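Side-chain contacts in conjugal transfer protein TRWB (Escherichia coli, PDB 1E9R), which probably works as an ATP-driven, ring-shaped coupling protein of bacterial conjugation, binding DNA and resembling ring helicases and F1-ATPase: residues Lys113-Ser116 / Phe117-Ile121; Asp126-Arg129 / Tyr130-Ser133; Glu142-Glu145 / Trp146-Tyr149; Arg155-Ala158 / Lys159-Leu163; Pro167-Arg170 / Glu171-His174. All blocks are in the same frame, centred on the assembly; numbering follows the deposited sequence.

Contact 1: residues Lys113-Ser116 / Phe117-Ile121; sequences KGWS and FFNEI
The indole of Trp-115 meets the residues that follow it on one face and at one edge. Over the face, towards the rim, stands the backbone N of Phe-117, 3.6 Å above the ring plane, with Phe-117 CB 4.1 Å from Trp-115 CZ2. At the pyrrole edge Trp-115 NE1 donates almost in the ring plane to Glu-120 OE2 (2.8 Å, N-H...O 157°), which it meets on the anti side. That oxygen also accepts from Ile-231 N, two N-H groups gripping one carboxylate oxygen. The amide of Asn-119 stands nearly upright to the indole, planes 87° apart, its ND2 3.8 Å from Trp-115 CD1 and hydrogen-bonded to the carbonyls of Phe-229 and Gly-227. The Phe-118 ring turns its edge to Ser-116 OG. These residues form a turn leading into a short 3-10 segment, in the loop between strand 103-105 and helix 126-134. Asn-119 N closes it onto Ser-116 O at 3.0 Å. With OG lodged between its own backbone N and carbonyl carbon (chi1 87°), Ser-116 also accepts weakly from Phe-118 N at 3.1 Å, an ST turn. Trp-262 meets the Trp-115 ring edge-to-face, while Met-169 packs against Ser-116, Phe-117 and Phe-118.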
loop_
_atom_site.group_PDB
_atom_site.type_symbol
_atom_site.label_atom_id
_atom_site.label_comp_id
_atom_site.label_asym_id
_atom_site.label_seq_id
_atom_site.Cartn_x
_atom_site.Cartn_y
_atom_site.Cartn_z
ATOM N N LYS B 113 -36.557 22.376 -18.312
ATOM C CA LYS B 113 -36.171 23.557 -19.075
ATOM C C LYS B 113 -35.189 23.045 -20.131
ATOM O O LYS B 113 -34.681 21.918 -20.017
ATOM C CB LYS B 113 -35.462 24.568 -18.177
ATOM C CG LYS B 113 -36.242 24.965 -16.940
ATOM C CD LYS B 113 -37.378 25.912 -17.256
ATOM C CE LYS B 113 -36.860 27.203 -17.863
ATOM N NZ LYS B 113 -37.972 28.154 -18.161
ATOM N N GLY B 114 -34.932 23.852 -21.160
ATOM C CA GLY B 114 -33.995 23.453 -22.200
ATOM C C GLY B 114 -32.617 23.905 -21.772
ATOM O O GLY B 114 -32.493 24.999 -21.221
ATOM N N TRP B 115 -31.580 23.103 -22.020
ATOM C CA TRP B 115 -30.244 23.489 -21.570
ATOM C C TRP B 115 -29.087 22.727 -22.211
ATOM O O TRP B 115 -29.256 21.606 -22.695
ATOM C CB TRP B 115 -30.174 23.301 -20.044
ATOM C CG TRP B 115 -28.828 23.593 -19.415
ATOM C CD1 TRP B 115 -28.403 24.784 -18.894
ATOM C CD2 TRP B 115 -27.749 22.666 -19.233
ATOM N NE1 TRP B 115 -27.128 24.655 -18.393
ATOM C CE2 TRP B 115 -26.702 23.366 -18.589
ATOM C CE3 TRP B 115 -27.562 21.310 -19.553
ATOM C CZ2 TRP B 115 -25.486 22.755 -18.256
ATOM C CZ3 TRP B 115 -26.353 20.706 -19.223
ATOM C CH2 TRP B 115 -25.332 21.432 -18.580
ATOM N N SER B 116 -27.913 23.357 -22.194
ATOM C CA SER B 116 -26.664 22.774 -22.697
ATOM C C SER B 116 -25.634 23.630 -21.993
ATOM O O SER B 116 -25.911 24.791 -21.710
ATOM C CB SER B 116 -26.504 22.949 -24.206
ATOM O OG SER B 116 -25.888 24.196 -24.513
ATOM N N PHE B 117 -24.452 23.092 -21.719
ATOM C CA PHE B 117 -23.463 23.886 -21.020
ATOM C C PHE B 117 -23.092 25.161 -21.765
ATOM O O PHE B 117 -22.526 26.079 -21.176
ATOM C CB PHE B 117 -22.211 23.059 -20.699
ATOM C CG PHE B 117 -21.278 22.868 -21.856
ATOM C CD1 PHE B 117 -21.493 21.866 -22.785
ATOM C CD2 PHE B 117 -20.165 23.684 -22.003
ATOM C CE1 PHE B 117 -20.607 21.682 -23.845
ATOM C CE2 PHE B 117 -19.279 23.507 -23.057
ATOM C CZ PHE B 117 -19.501 22.504 -23.977
ATOM N N PHE B 118 -23.422 25.237 -23.050
ATOM C CA PHE B 118 -23.111 26.442 -23.816
ATOM C C PHE B 118 -23.745 27.673 -23.168
ATOM O O PHE B 118 -23.181 28.769 -23.198
ATOM C CB PHE B 118 -23.616 26.327 -25.262
ATOM C CG PHE B 118 -22.710 25.543 -26.170
ATOM C CD1 PHE B 118 -21.550 26.115 -26.674
ATOM C CD2 PHE B 118 -23.013 24.230 -26.520
ATOM C CE1 PHE B 118 -20.693 25.390 -27.519
ATOM C CE2 PHE B 118 -22.165 23.495 -27.367
ATOM C CZ PHE B 118 -21.000 24.080 -27.867
ATOM N N ASN B 119 -24.917 27.476 -22.572
ATOM C CA ASN B 119 -25.661 28.558 -21.935
ATOM C C ASN B 119 -24.973 29.199 -20.736
ATOM O O ASN B 119 -25.439 30.234 -20.250
ATOM C CB ASN B 119 -27.044 28.068 -21.482
ATOM C CG ASN B 119 -27.838 27.408 -22.605
ATOM O OD1 ASN B 119 -27.583 27.643 -23.783
ATOM N ND2 ASN B 119 -28.820 26.588 -22.235
ATOM N N GLU B 120 -23.882 28.604 -20.253
ATOM C CA GLU B 120 -23.198 29.144 -19.078
ATOM C C GLU B 120 -21.923 29.895 -19.407
ATOM O O GLU B 120 -21.270 30.455 -18.523
ATOM C CB GLU B 120 -22.870 28.022 -18.097
ATOM C CG GLU B 120 -24.005 27.039 -17.836
ATOM C CD GLU B 120 -25.263 27.685 -17.274
ATOM O OE1 GLU B 120 -25.242 28.880 -16.923
ATOM O OE2 GLU B 120 -26.285 26.981 -17.171
ATOM N N ILE B 121 -21.565 29.923 -20.680
ATOM C CA ILE B 121 -20.344 30.596 -21.073
ATOM C C ILE B 121 -20.544 32.102 -21.144
ATOM O O ILE B 121 -21.392 32.587 -21.893
ATOM C CB ILE B 121 -19.856 30.070 -22.444
ATOM C CG1 ILE B 121 -19.852 28.536 -22.446
ATOM C CG2 ILE B 121 -18.460 30.608 -22.748
ATOM C CD1 ILE B 121 -18.878 27.905 -21.469
#

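Contact 2: residues Asp126-Arg129 / Tyr130-Ser133; sequences DWQR and YALS
Tyr-130 and Arg-129 run side by side in the same direction, and the phenol oxygen ends up over the guanidinium: Tyr-130 OH sits 3.6 Å above its plane, over the centre, the ring and guanidinium planes 35° apart. The arginine reaches this place as an extended chain from CG to NE, while the edge of the guanidinium is taken by Asp-126 OD1. There Arg-129 NH1 donates to Asp-126 OD1 at 3.0 Å, nearly in the guanidinium plane and on the syn side of the carboxylate, in a salt bridge that limits rotation of the group. NH2 is bound to Thr-268 O, and Tyr-130 OH to Ser-269 OG, both at the end of helix 252-269. Asp-126 also borders the tyrosine, its CB lying in the ring plane 3.8 Å from Tyr-130 CE2. Its other oxygen, OD2, accepts from the backbone N atoms of Arg-122 and Asn-123 and pairs with Arg-232, so the aspartate that steadies Arg-129 is itself held by three further partners. Bent at chi2 (53°), Gln-128 brings its NE2 to 3.6 Å from Leu-132 CD1 and its OE1 to the same distance from Ala-131 CB, with Arg-155 NE donating to OE1. Backbone bonds such as Tyr-130 N to Asp-126 O (3.0 Å) complete a turn of helix 126-134, on which Asp-126 and Arg-129 form a classic (i, i+3) salt bridge.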
loop_
_atom_site.group_PDB
_atom_site.type_symbol
_atom_site.label_atom_id
_atom_site.label_comp_id
_atom_site.label_asym_id
_atom_site.label_seq_id
_atom_site.Cartn_x
_atom_site.Cartn_y
_atom_site.Cartn_z
ATOM N N ASP B 126 -14.532 30.628 -18.998
ATOM C CA ASP B 126 -15.649 29.760 -18.635
ATOM C C ASP B 126 -15.628 28.438 -19.375
ATOM O O ASP B 126 -16.304 27.496 -18.972
ATOM C CB ASP B 126 -16.993 30.436 -18.892
ATOM C CG ASP B 126 -17.262 31.557 -17.939
ATOM O OD1 ASP B 126 -16.766 31.488 -16.799
ATOM O OD2 ASP B 126 -17.980 32.502 -18.318
ATOM N N TRP B 127 -14.866 28.359 -20.462
ATOM C CA TRP B 127 -14.809 27.113 -21.209
ATOM C C TRP B 127 -14.180 26.002 -20.380
ATOM O O TRP B 127 -14.732 24.901 -20.294
ATOM C CB TRP B 127 -14.043 27.291 -22.519
ATOM C CG TRP B 127 -14.777 28.133 -23.529
ATOM C CD1 TRP B 127 -14.459 29.397 -23.924
ATOM C CD2 TRP B 127 -15.963 27.776 -24.255
ATOM N NE1 TRP B 127 -15.369 29.852 -24.848
ATOM C CE2 TRP B 127 -16.303 28.875 -25.067
ATOM C CE3 TRP B 127 -16.769 26.631 -24.293
ATOM C CZ2 TRP B 127 -17.417 28.866 -25.910
ATOM C CZ3 TRP B 127 -17.878 26.624 -25.134
ATOM C CH2 TRP B 127 -18.189 27.735 -25.929
ATOM N N GLN B 128 -13.033 26.277 -19.763
ATOM C CA GLN B 128 -12.382 25.264 -18.933
ATOM C C GLN B 128 -13.194 25.053 -17.654
ATOM O O GLN B 128 -13.358 23.937 -17.151
ATOM C CB GLN B 128 -10.949 25.681 -18.579
ATOM C CG GLN B 128 -10.292 24.781 -17.513
ATOM C CD GLN B 128 -10.319 23.250 -17.824
ATOM O OE1 GLN B 128 -10.899 22.792 -18.827
ATOM N NE2 GLN B 128 -9.681 22.463 -16.945
ATOM N N ARG B 129 -13.708 26.155 -17.145
ATOM C CA ARG B 129 -14.508 26.164 -15.947
ATOM C C ARG B 129 -15.667 25.163 -16.021
ATOM O O ARG B 129 -15.889 24.384 -15.097
ATOM C CB ARG B 129 -15.031 27.582 -15.758
ATOM C CG ARG B 129 -15.593 27.882 -14.419
ATOM C CD ARG B 129 -15.942 29.347 -14.339
ATOM N NE ARG B 129 -16.697 29.621 -13.125
ATOM C CZ ARG B 129 -17.446 30.698 -12.934
ATOM N NH1 ARG B 129 -17.543 31.619 -13.885
ATOM N NH2 ARG B 129 -18.108 30.841 -11.793
ATOM N N TYR B 130 -16.403 25.171 -17.126
ATOM C CA TYR B 130 -17.538 24.263 -17.256
ATOM C C TYR B 130 -17.196 22.945 -17.932
ATOM O O TYR B 130 -18.003 22.018 -17.938
ATOM C CB TYR B 130 -18.721 24.971 -17.947
ATOM C CG TYR B 130 -19.248 26.117 -17.108
ATOM C CD1 TYR B 130 -19.955 25.869 -15.935
ATOM C CD2 TYR B 130 -18.929 27.443 -17.410
ATOM C CE1 TYR B 130 -20.321 26.909 -15.070
ATOM C CE2 TYR B 130 -19.292 28.491 -16.548
ATOM C CZ TYR B 130 -19.984 28.213 -15.382
ATOM O OH TYR B 130 -20.316 29.226 -14.513
ATOM N N ALA B 131 -15.995 22.856 -18.492
ATOM C CA ALA B 131 -15.544 21.604 -19.091
ATOM C C ALA B 131 -15.309 20.677 -17.882
ATOM O O ALA B 131 -15.550 19.469 -17.933
ATOM C CB ALA B 131 -14.248 21.832 -19.855
ATOM N N LEU B 132 -14.847 21.286 -16.791
ATOM C CA LEU B 132 -14.580 20.604 -15.530
ATOM C C LEU B 132 -15.883 20.066 -14.937
ATOM O O LEU B 132 -15.858 19.149 -14.127
ATOM C CB LEU B 132 -13.947 21.594 -14.551
ATOM C CG LEU B 132 -12.552 21.425 -13.958
ATOM C CD1 LEU B 132 -11.746 20.430 -14.729
ATOM C CD2 LEU B 132 -11.873 22.774 -13.945
ATOM N N SER B 133 -17.015 20.646 -15.335
ATOM C CA SER B 133 -18.337 20.221 -14.844
ATOM C C SER B 133 -18.886 19.075 -15.678
ATOM O O SER B 133 -19.476 18.132 -15.152
ATOM C CB SER B 133 -19.335 21.379 -14.901
ATOM O OG SER B 133 -18.931 22.449 -14.070
#

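Contact 3: residues Glu142-Glu145 / Trp146-Tyr149; sequences EAEE and WASY
Polar, packing and backbone interactions join Glu-142, Ala-143 and Glu-145 to Trp-146 and Tyr-149. The polar one is a hydrogen bond from Tyr-149 OH to Glu-145 OE2, 2.7 Å long, made on the anti side of the carboxylate and close to its plane. With CG opposite the backbone N (chi1 -178°), the extended chain of Glu-145 carries OE2 to the hydroxyl. Carboxylate and phenol planes are 59° apart. The Glu-145 carbonyl oxygen lies over a face of the same ring, 3.5 Å above it. These are (i, i+4) relations near the start of helix 141-163, in the all-helical part inserted between strands 103-105 and 243-247. Packing falls chiefly to Trp-146: Glu-142 CG comes within 3.5 Å of its CZ2, and the carboxylate is turned only 23° from the indole plane. Glu-142 O and Ala-143 CA lie over one face of that indole, both offset towards its rim, and Ala-143 CB is 4.4 Å from Trp-146 CE3. Among the backbone bonds, Trp-146 N reaches Glu-142 O at 3.1 Å. Glu-144 turns to other partners, Arg-137, Arg-151 and Gly-138 N. In the six-chain assembly Glu-145 packs on Trp-146 of a neighbouring subunit, and Tyr-149 meets Phe-212 of that same neighbour.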
loop_
_atom_site.group_PDB
_atom_site.type_symbol
_atom_site.label_atom_id
_atom_site.label_comp_id
_atom_site.label_asym_id
_atom_site.label_seq_id
_atom_site.Cartn_x
_atom_site.Cartn_y
_atom_site.Cartn_z
ATOM N N GLU B 142 -4.592 8.241 -13.387
ATOM C CA GLU B 142 -4.569 7.965 -14.803
ATOM C C GLU B 142 -5.899 8.370 -15.432
ATOM O O GLU B 142 -5.924 9.000 -16.487
ATOM C CB GLU B 142 -4.293 6.483 -15.038
ATOM C CG GLU B 142 -4.200 6.124 -16.505
ATOM C CD GLU B 142 -3.751 4.688 -16.751
ATOM O OE1 GLU B 142 -4.385 3.749 -16.212
ATOM O OE2 GLU B 142 -2.763 4.507 -17.499
ATOM N N ALA B 143 -7.006 8.019 -14.785
ATOM C CA ALA B 143 -8.321 8.364 -15.316
ATOM C C ALA B 143 -8.434 9.867 -15.435
ATOM O O ALA B 143 -9.018 10.372 -16.381
ATOM C CB ALA B 143 -9.422 7.831 -14.415
ATOM N N GLU B 144 -7.875 10.589 -14.474
ATOM C CA GLU B 144 -7.928 12.041 -14.528
ATOM C C GLU B 144 -7.061 12.561 -15.678
ATOM O O GLU B 144 -7.346 13.613 -16.248
ATOM C CB GLU B 144 -7.471 12.648 -13.198
ATOM C CG GLU B 144 -7.296 14.170 -13.206
ATOM C CD GLU B 144 -8.519 14.938 -13.698
ATOM O OE1 GLU B 144 -9.644 14.382 -13.700
ATOM O OE2 GLU B 144 -8.349 16.118 -14.075
ATOM N N GLU B 145 -5.997 11.832 -16.014
ATOM C CA GLU B 145 -5.137 12.250 -17.115
ATOM C C GLU B 145 -5.988 12.223 -18.388
ATOM O O GLU B 145 -5.979 13.171 -19.177
ATOM C CB GLU B 145 -3.938 11.307 -17.260
ATOM C CG GLU B 145 -2.958 11.717 -18.360
ATOM C CD GLU B 145 -2.039 10.574 -18.821
ATOM O OE1 GLU B 145 -2.111 9.472 -18.221
ATOM O OE2 GLU B 145 -1.248 10.780 -19.783
ATOM N N TRP B 146 -6.748 11.145 -18.572
ATOM C CA TRP B 146 -7.595 11.025 -19.750
ATOM C C TRP B 146 -8.656 12.109 -19.781
ATOM O O TRP B 146 -8.892 12.725 -20.825
ATOM C CB TRP B 146 -8.292 9.672 -19.789
ATOM C CG TRP B 146 -7.370 8.528 -19.716
ATOM C CD1 TRP B 146 -6.074 8.485 -20.140
ATOM C CD2 TRP B 146 -7.673 7.228 -19.214
ATOM N NE1 TRP B 146 -5.549 7.236 -19.930
ATOM C CE2 TRP B 146 -6.510 6.443 -19.361
ATOM C CE3 TRP B 146 -8.820 6.646 -18.651
ATOM C CZ2 TRP B 146 -6.457 5.105 -18.965
ATOM C CZ3 TRP B 146 -8.770 5.317 -18.256
ATOM C CH2 TRP B 146 -7.593 4.559 -18.414
ATOM N N ALA B 147 -9.307 12.326 -18.637
ATOM C CA ALA B 147 -10.360 13.336 -18.539
ATOM C C ALA B 147 -9.756 14.665 -18.951
ATOM O O ALA B 147 -10.400 15.488 -19.590
ATOM C CB ALA B 147 -10.895 13.414 -17.104
ATOM N N SER B 148 -8.497 14.852 -18.585
ATOM C CA SER B 148 -7.774 16.066 -18.905
ATOM C C SER B 148 -7.731 16.270 -20.417
ATOM O O SER B 148 -7.978 17.371 -20.908
ATOM C CB SER B 148 -6.364 15.969 -18.341
ATOM O OG SER B 148 -5.551 17.022 -18.823
ATOM N N TYR B 149 -7.407 15.208 -21.147
ATOM C CA TYR B 149 -7.344 15.260 -22.604
ATOM C C TYR B 149 -8.756 15.500 -23.120
ATOM O O TYR B 149 -8.953 16.204 -24.113
ATOM C CB TYR B 149 -6.811 13.936 -23.159
ATOM C CG TYR B 149 -5.388 13.613 -22.756
ATOM C CD1 TYR B 149 -4.410 14.601 -22.728
ATOM C CD2 TYR B 149 -5.018 12.314 -22.406
ATOM C CE1 TYR B 149 -3.096 14.309 -22.360
ATOM C CE2 TYR B 149 -3.709 12.011 -22.038
ATOM C CZ TYR B 149 -2.752 13.015 -22.016
ATOM O OH TYR B 149 -1.456 12.726 -21.643
#

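Contact 4: residues Arg155-Ala158 / Lys159-Leu163; sequences RETA and KKLAL
Glu-156 and Lys-159 lie alongside each other and point the same way, and both chains bend to bring their charged ends together. Lys-159 NZ donates to Glu-156 OE2 at 3.0 Å, on the syn side and 20° out of the carboxylate plane, forming a salt bridge. A bend at chi3 (-58°) turns the otherwise extended lysine towards its partner, and Lys-159 CE passes 3.5 Å from Glu-156 OE2. The second carboxylate oxygen, OE1, accepts from Leu-192 N, so the two oxygens divide their work between a charge and a backbone amide. Thr-157 and Leu-161 also lie side by side: the methyl CG2 of Thr-157 faces Leu-161 CD1 at 4.2 Å, while Leu-161 CG rests 3.5 Å from Thr-157 O. Leu-161 N binds Thr-157 O at 3.1 Å. Lys-160 diverges from this pair, its straight chain carrying NZ to the carbonyl and the ring of Phe-187, the latter a cation-pi contact. Thr-157 and Leu-161 also both touch Phe-187 and Leu-172. The arrangement is an (i, i+3) glutamate-lysine salt bridge on the last turns of helix 141-163, whose other side packs on helices 169-178 and 181-188.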
loop_
_atom_site.group_PDB
_atom_site.type_symbol
_atom_site.label_atom_id
_atom_site.label_comp_id
_atom_site.label_asym_id
_atom_site.label_seq_id
_atom_site.Cartn_x
_atom_site.Cartn_y
_atom_site.Cartn_z
ATOM N N ARG B 155 -13.314 21.604 -24.659
ATOM C CA ARG B 155 -13.303 23.061 -24.693
ATOM C C ARG B 155 -12.898 23.691 -26.023
ATOM O O ARG B 155 -13.447 24.724 -26.412
ATOM C CB ARG B 155 -12.462 23.623 -23.537
ATOM C CG ARG B 155 -10.966 23.568 -23.708
ATOM C CD ARG B 155 -10.275 24.209 -22.508
ATOM N NE ARG B 155 -9.928 23.225 -21.492
ATOM C CZ ARG B 155 -8.754 22.605 -21.435
ATOM N NH1 ARG B 155 -7.817 22.874 -22.334
ATOM N NH2 ARG B 155 -8.521 21.703 -20.492
ATOM N N GLU B 156 -11.958 23.076 -26.736
ATOM C CA GLU B 156 -11.540 23.613 -28.027
ATOM C C GLU B 156 -12.591 23.358 -29.113
ATOM O O GLU B 156 -12.877 24.245 -29.916
ATOM C CB GLU B 156 -10.189 23.030 -28.444
ATOM C CG GLU B 156 -9.023 23.565 -27.623
ATOM C CD GLU B 156 -9.007 25.093 -27.536
ATOM O OE1 GLU B 156 -8.966 25.764 -28.591
ATOM O OE2 GLU B 156 -9.035 25.629 -26.409
ATOM N N THR B 157 -13.174 22.162 -29.135
ATOM C CA THR B 157 -14.198 21.845 -30.128
ATOM C C THR B 157 -15.410 22.740 -29.919
ATOM O O THR B 157 -15.886 23.378 -30.851
ATOM C CB THR B 157 -14.650 20.371 -30.029
ATOM O OG1 THR B 157 -13.529 19.518 -30.260
ATOM C CG2 THR B 157 -15.724 20.063 -31.067
ATOM N N ALA B 158 -15.901 22.787 -28.685
ATOM C CA ALA B 158 -17.060 23.599 -28.344
ATOM C C ALA B 158 -16.795 25.074 -28.604
ATOM O O ALA B 158 -17.671 25.779 -29.097
ATOM C CB ALA B 158 -17.437 23.386 -26.886
ATOM N N LYS B 159 -15.593 25.539 -28.277
ATOM C CA LYS B 159 -15.238 26.941 -28.487
ATOM C C LYS B 159 -15.339 27.331 -29.965
ATOM O O LYS B 159 -15.798 28.425 -30.289
ATOM C CB LYS B 159 -13.818 27.209 -27.988
ATOM C CG LYS B 159 -13.466 28.677 -27.873
ATOM C CD LYS B 159 -11.973 28.873 -27.586
ATOM C CE LYS B 159 -11.513 28.168 -26.295
ATOM N NZ LYS B 159 -10.056 28.399 -25.996
ATOM N N LYS B 160 -14.913 26.433 -30.854
ATOM C CA LYS B 160 -14.963 26.685 -32.297
ATOM C C LYS B 160 -16.395 26.645 -32.842
ATOM O O LYS B 160 -16.771 27.476 -33.669
ATOM C CB LYS B 160 -14.100 25.671 -33.052
ATOM C CG LYS B 160 -14.028 25.933 -34.549
ATOM C CD LYS B 160 -12.988 25.050 -35.246
ATOM C CE LYS B 160 -12.971 25.293 -36.755
ATOM N NZ LYS B 160 -11.914 24.501 -37.451
ATOM N N LEU B 161 -17.182 25.673 -32.387
ATOM C CA LEU B 161 -18.575 25.560 -32.797
ATOM C C LEU B 161 -19.320 26.842 -32.410
ATOM O O LEU B 161 -20.121 27.368 -33.181
ATOM C CB LEU B 161 -19.230 24.353 -32.124
ATOM C CG LEU B 161 -18.821 22.984 -32.663
ATOM C CD1 LEU B 161 -19.423 21.902 -31.797
ATOM C CD2 LEU B 161 -19.290 22.835 -34.103
ATOM N N ALA B 162 -19.053 27.343 -31.209
ATOM C CA ALA B 162 -19.682 28.573 -30.744
ATOM C C ALA B 162 -19.262 29.737 -31.641
ATOM O O ALA B 162 -20.058 30.634 -31.917
ATOM C CB ALA B 162 -19.282 28.855 -29.306
ATOM N N LEU B 163 -18.006 29.720 -32.086
ATOM C CA LEU B 163 -17.475 30.759 -32.967
ATOM C C LEU B 163 -18.120 30.746 -34.345
ATOM O O LEU B 163 -18.534 31.793 -34.849
ATOM C CB LEU B 163 -15.969 30.601 -33.149
ATOM C CG LEU B 163 -15.089 31.453 -32.245
ATOM C CD1 LEU B 163 -13.676 31.458 -32.810
ATOM C CD2 LEU B 163 -15.630 32.873 -32.181
#

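Contact 5: residues Pro167-Arg170 / Glu171-His174; sequences PSMR and ELFH
Ser-168 and Glu-171 meet through a hydroxyl and a backbone amide: Glu-171 N donates to Ser-168 OG at 3.3 Å in a nearly straight bond (162°). Ser-168 OG also accepts weakly from Arg-170 N at 3.2 Å, in a more bent bond, so two amides of the first turn share one acceptor. With OG placed opposite the backbone N (chi1 178°), the hydroxyl swings over the start of the helix. This is an N-cap, Ser-168 occupying the position just before helix 169-178 and supplying the acceptor that the amides of a first turn otherwise lack. From there the regular pattern takes over. Leu-172 N binds Ser-168 O at 2.9 Å, Phe-173 N binds Met-169 O, and His-174 N binds Arg-170 O at 2.9 Å. Further along, Leu-172 O and Phe-173 O accept from the hydroxyls of Thr-176 and Thr-177, and Glu-171 OE1 has a weak bond from Trp-175 NE1. On the apolar side Met-169, bent at chi2 and chi3, runs alongside Leu-172, its SD and CE both 3.9 Å from Leu-172 CD2. Leu-172 goes on to Leu-154 and Ala-158 of helix 141-163, while Phe-173 touches Leu-192 of a neighbouring subunit.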
loop_
_atom_site.group_PDB
_atom_site.type_symbol
_atom_site.label_atom_id
_atom_site.label_comp_id
_atom_site.label_asym_id
_atom_site.label_seq_id
_atom_site.Cartn_x
_atom_site.Cartn_y
_atom_site.Cartn_z
ATOM N N PRO B 167 -23.486 26.334 -31.997
ATOM C CA PRO B 167 -23.300 25.735 -30.672
ATOM C C PRO B 167 -24.299 24.598 -30.461
ATOM O O PRO B 167 -25.257 24.729 -29.694
ATOM C CB PRO B 167 -23.540 26.913 -29.735
ATOM C CG PRO B 167 -24.636 27.629 -30.422
ATOM C CD PRO B 167 -24.196 27.624 -31.882
ATOM N N SER B 168 -24.064 23.488 -31.157
ATOM C CA SER B 168 -24.934 22.317 -31.080
ATOM C C SER B 168 -24.301 21.164 -30.317
ATOM O O SER B 168 -23.163 20.788 -30.591
ATOM C CB SER B 168 -25.283 21.835 -32.489
ATOM O OG SER B 168 -26.090 20.670 -32.451
ATOM N N MET B 169 -25.032 20.595 -29.365
ATOM C CA MET B 169 -24.498 19.470 -28.614
ATOM C C MET B 169 -24.371 18.278 -29.541
ATOM O O MET B 169 -23.522 17.408 -29.337
ATOM C CB MET B 169 -25.399 19.104 -27.433
ATOM C CG MET B 169 -25.320 20.074 -26.261
ATOM S SD MET B 169 -23.630 20.401 -25.735
ATOM C CE MET B 169 -23.226 18.885 -24.955
ATOM N N ARG B 170 -25.211 18.246 -30.567
ATOM C CA ARG B 170 -25.190 17.159 -31.528
ATOM C C ARG B 170 -23.927 17.293 -32.377
ATOM O O ARG B 170 -23.229 16.312 -32.626
ATOM C CB ARG B 170 -26.450 17.218 -32.390
ATOM C CG ARG B 170 -26.892 15.881 -32.972
ATOM C CD ARG B 170 -28.417 15.735 -32.912
ATOM N NE ARG B 170 -28.867 15.105 -31.668
ATOM C CZ ARG B 170 -30.139 15.037 -31.271
ATOM N NH1 ARG B 170 -31.102 15.569 -32.019
ATOM N NH2 ARG B 170 -30.453 14.423 -30.133
ATOM N N GLU B 171 -23.626 18.514 -32.806
ATOM C CA GLU B 171 -22.428 18.775 -33.608
ATOM C C GLU B 171 -21.161 18.502 -32.793
ATOM O O GLU B 171 -20.175 17.961 -33.308
ATOM C CB GLU B 171 -22.406 20.230 -34.095
ATOM C CG GLU B 171 -23.048 20.454 -35.460
ATOM C CD GLU B 171 -22.292 19.748 -36.579
ATOM O OE1 GLU B 171 -21.102 20.090 -36.803
ATOM O OE2 GLU B 171 -22.890 18.851 -37.230
ATOM N N LEU B 172 -21.203 18.900 -31.524
ATOM C CA LEU B 172 -20.103 18.710 -30.594
ATOM C C LEU B 172 -19.857 17.218 -30.418
ATOM O O LEU B 172 -18.723 16.750 -30.447
ATOM C CB LEU B 172 -20.454 19.336 -29.244
ATOM C CG LEU B 172 -19.396 19.257 -28.148
ATOM C CD1 LEU B 172 -18.124 19.981 -28.572
ATOM C CD2 LEU B 172 -19.958 19.881 -26.898
ATOM N N PHE B 173 -20.934 16.468 -30.241
ATOM C CA PHE B 173 -20.810 15.035 -30.061
ATOM C C PHE B 173 -20.302 14.349 -31.327
ATOM O O PHE B 173 -19.551 13.377 -31.244
ATOM C CB PHE B 173 -22.158 14.449 -29.654
ATOM C CG PHE B 173 -22.115 12.984 -29.320
ATOM C CD1 PHE B 173 -21.617 12.550 -28.101
ATOM C CD2 PHE B 173 -22.617 12.039 -30.210
ATOM C CE1 PHE B 173 -21.626 11.193 -27.771
ATOM C CE2 PHE B 173 -22.631 10.676 -29.889
ATOM C CZ PHE B 173 -22.138 10.253 -28.671
ATOM N N HIS B 174 -20.704 14.849 -32.494
ATOM C CA HIS B 174 -20.277 14.244 -33.754
ATOM C C HIS B 174 -18.771 14.356 -33.914
ATOM O O HIS B 174 -18.064 13.372 -34.131
ATOM C CB HIS B 174 -20.950 14.931 -34.950
ATOM C CG HIS B 174 -20.383 14.510 -36.273
ATOM N ND1 HIS B 174 -20.590 13.252 -36.806
ATOM C CD2 HIS B 174 -19.543 15.146 -37.127
ATOM C CE1 HIS B 174 -19.898 13.132 -37.926
ATOM N NE2 HIS B 174 -19.253 14.267 -38.143
#

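How the contacts relate
The five contacts follow one another along the chain; each joins immediate neighbours, so none closes a long loop, and none nests within or crosses another. Contact 1 lies in the loop leaving strand 103-105, contact 2 on helix 126-134, contacts 3 and 4 on helix 141-163, and contact 5 at the start of helix 169-178. Folding reunites most of them. Phe-117 of contact 1 touches Ala-158 of contact 4 and Leu-172 of contact 5, and Trp-127 of contact 2 packs against Ala-158 and Ala-162. Contacts 4 and 5, centres about 10 Å apart, join through Leu-172. Contact 3, nearer the start of the helix it shares with contact 4, touches none of the others and faces neighbouring subunits.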